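Local atomic coordinates of transcription termination factor FttA (Pyrococcus horikoshii, PDB entry 3AF5), a protein that probably terminates archaeal transcription by cleaving nascent RNA endonucleolytically and degrading the released RNA 5'-3', using two zinc ions. Residues A[361-366]-A[384-389]. Numbering follows the deposited sequence.
Sequences NIAITG and PRLETL. With ZN (zinc ion), chain M.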
loop_
_atom_site.group_PDB
_atom_site.type_symbol
_atom_site.label_atom_id
_atom_site.label_comp_id
_atom_site.label_asym_id
_atom_site.label_seq_id
_atom_site.Cartn_x
_atom_site.Cartn_y
_atom_site.Cartn_z
ATOM N N ASN A 361 -12.683 10.176 17.833
ATOM C CA ASN A 361 -11.712 9.621 16.891
ATOM C C ASN A 361 -12.027 8.222 16.369
ATOM O O ASN A 361 -12.585 7.373 17.081
ATOM C CB ASN A 361 -10.325 9.623 17.520
ATOM C CG ASN A 361 -9.775 11.014 17.673
ATOM O OD1 ASN A 361 -8.681 11.210 18.208
ATOM N ND2 ASN A 361 -10.536 12.004 17.193
ATOM N N ILE A 362 -11.640 7.993 15.116
ATOM C CA ILE A 362 -11.881 6.722 14.451
ATOM C C ILE A 362 -10.590 6.067 13.983
ATOM O O ILE A 362 -9.713 6.724 13.419
ATOM C CB ILE A 362 -12.755 6.918 13.198
ATOM C CG1 ILE A 362 -13.870 7.915 13.495
ATOM C CG2 ILE A 362 -13.335 5.582 12.751
ATOM C CD1 ILE A 362 -14.754 8.223 12.293
ATOM N N ALA A 363 -10.478 4.768 14.213
ATOM C CA ALA A 363 -9.320 4.018 13.753
ATOM C C ALA A 363 -9.847 2.985 12.759
ATOM O O ALA A 363 -10.721 2.181 13.091
ATOM C CB ALA A 363 -8.631 3.326 14.914
ATOM N N ILE A 364 -9.339 3.035 11.532
ATOM C CA ILE A 364 -9.751 2.095 10.497
ATOM C C ILE A 364 -8.589 1.154 10.219
ATOM O O ILE A 364 -7.544 1.541 9.693
ATOM C CB ILE A 364 -10.167 2.825 9.212
ATOM C CG1 ILE A 364 -11.240 3.860 9.552
ATOM C CG2 ILE A 364 -10.672 1.819 8.181
ATOM C CD1 ILE A 364 -11.677 4.708 8.391
ATOM N N THR A 365 -8.808 -0.092 10.594
ATOM C CA THR A 365 -7.847 -1.171 10.492
ATOM C C THR A 365 -7.346 -1.615 9.104
ATOM O O THR A 365 -6.168 -1.945 8.947
ATOM C CB THR A 365 -8.443 -2.385 11.257
ATOM O OG1 THR A 365 -7.505 -2.841 12.229
ATOM C CG2 THR A 365 -8.806 -3.507 10.341
ATOM N N GLY A 366 -8.218 -1.604 8.093
ATOM C CA GLY A 366 -7.805 -2.100 6.789
ATOM C C GLY A 366 -7.545 -3.576 7.073
ATOM O O GLY A 366 -8.230 -4.178 7.899
ATOM N N PRO A 384 -3.438 7.463 20.402
ATOM C CA PRO A 384 -3.558 8.569 21.351
ATOM C C PRO A 384 -4.960 8.540 21.978
ATOM O O PRO A 384 -5.124 8.130 23.134
ATOM C CB PRO A 384 -3.320 9.801 20.476
ATOM C CG PRO A 384 -3.831 9.367 19.125
ATOM C CD PRO A 384 -3.282 7.959 19.021
ATOM N N ARG A 385 -5.962 8.964 21.207
ATOM C CA ARG A 385 -7.351 8.990 21.657
ATOM C C ARG A 385 -8.158 8.165 20.657
ATOM O O ARG A 385 -7.893 8.209 19.458
ATOM C CB ARG A 385 -7.857 10.438 21.719
ATOM C CG ARG A 385 -7.935 10.992 23.142
ATOM C CD ARG A 385 -7.501 12.455 23.245
ATOM N NE ARG A 385 -8.422 13.392 22.600
ATOM C CZ ARG A 385 -8.246 14.714 22.564
ATOM N NH1 ARG A 385 -9.131 15.493 21.957
ATOM N NH2 ARG A 385 -7.184 15.261 23.139
ATOM N N LEU A 386 -9.145 7.415 21.130
ATOM C CA LEU A 386 -9.903 6.572 20.223
ATOM C C LEU A 386 -11.309 6.202 20.674
ATOM O O LEU A 386 -11.482 5.512 21.665
ATOM C CB LEU A 386 -9.116 5.281 19.976
ATOM C CG LEU A 386 -9.799 4.201 19.132
ATOM C CD1 LEU A 386 -10.003 4.753 17.736
ATOM C CD2 LEU A 386 -8.966 2.920 19.100
ATOM N N GLU A 387 -12.314 6.633 19.924
ATOM C CA GLU A 387 -13.690 6.294 20.262
ATOM C C GLU A 387 -14.204 5.107 19.432
ATOM O O GLU A 387 -14.702 4.132 19.994
ATOM C CB GLU A 387 -14.617 7.510 20.071
ATOM C CG GLU A 387 -16.105 7.170 20.143
ATOM C CD GLU A 387 -17.025 8.399 20.036
ATOM O OE1 GLU A 387 -17.409 8.965 21.088
ATOM O OE2 GLU A 387 -17.362 8.806 18.899
ATOM N N THR A 388 -14.048 5.174 18.110
ATOM C CA THR A 388 -14.554 4.121 17.225
ATOM C C THR A 388 -13.518 3.306 16.449
ATOM O O THR A 388 -12.682 3.857 15.732
ATOM C CB THR A 388 -15.533 4.719 16.191
ATOM O OG1 THR A 388 -16.603 5.390 16.877
ATOM C CG2 THR A 388 -16.098 3.622 15.283
ATOM N N LEU A 389 -13.598 1.987 16.570
ATOM C CA LEU A 389 -12.682 1.105 15.862
ATOM C C LEU A 389 -13.385 0.311 14.762
ATOM O O LEU A 389 -14.306 -0.457 15.040
ATOM C CB LEU A 389 -12.037 0.114 16.828
ATOM C CG LEU A 389 -11.063 -0.872 16.173
ATOM C CD1 LEU A 389 -9.828 -0.114 15.674
ATOM C CD2 LEU A 389 -10.656 -1.950 17.184
HETATM ZN ZN ZN M . -18.071 8.968 22.999
#
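Two successive backbone amides, of Glu387 just before a strand and of Thr388 at its start, converge on a single carbonyl oxygen, Asn361 O. The bond from Thr388 N to Asn361 O (2.8 Å) is nearly linear and enters almost in line with the carbonyl. Glu387 N reaches Asn361 O at 3.0 Å from a bent direction, tilted 28° from the carbonyl plane. This fork sits where 384-389 turns into strand 388-392, and beyond it ordinary parallel pairing takes over: Ala363 N donates to Thr388 O (2.8 Å), and Ile362 CA leans a C-H toward that same oxygen.

Side chains separate onto the two faces of the sheet. On one, Ile362 and Thr388 run side by side and point the same way, with Ile362 CG2 beside Thr388 CB, next to Leu650. On the other, Ala363 CB is met by two leucine branches, Leu386 CD1 at 3.4 Å and Leu389 CD1 at 3.7 Å. Leu386 starts out directed away from 361-366, but with CG opposite the backbone N (chi1 175°) its CD1 swings back to Ala363. Before the strand, Asn361 CB rests against Arg385 O, an oxygen that is hydrogen-bonded to His352 NE2 of strand 349-355.

Glu387 extends away from the strand pair, and its OE1 binds a zinc ion at 2.0 Å, with Glu612 as a second protein ligand. This zinc lies apart from the zinc pair of the nuclease centre. The pairing joins two central strands of a mixed sheet in the metallo-beta-lactamase fold, where 362-364, antiparallel to 349-355, passes to the parallel run 388-392, 613-617 and 638-640. Chemically, one carbonyl satisfies two buried amides where the strand begins, while the neighbouring carboxylate is shared between the zinc ion at OE1 and weaker contacts of OE2 with His360 and Arg613.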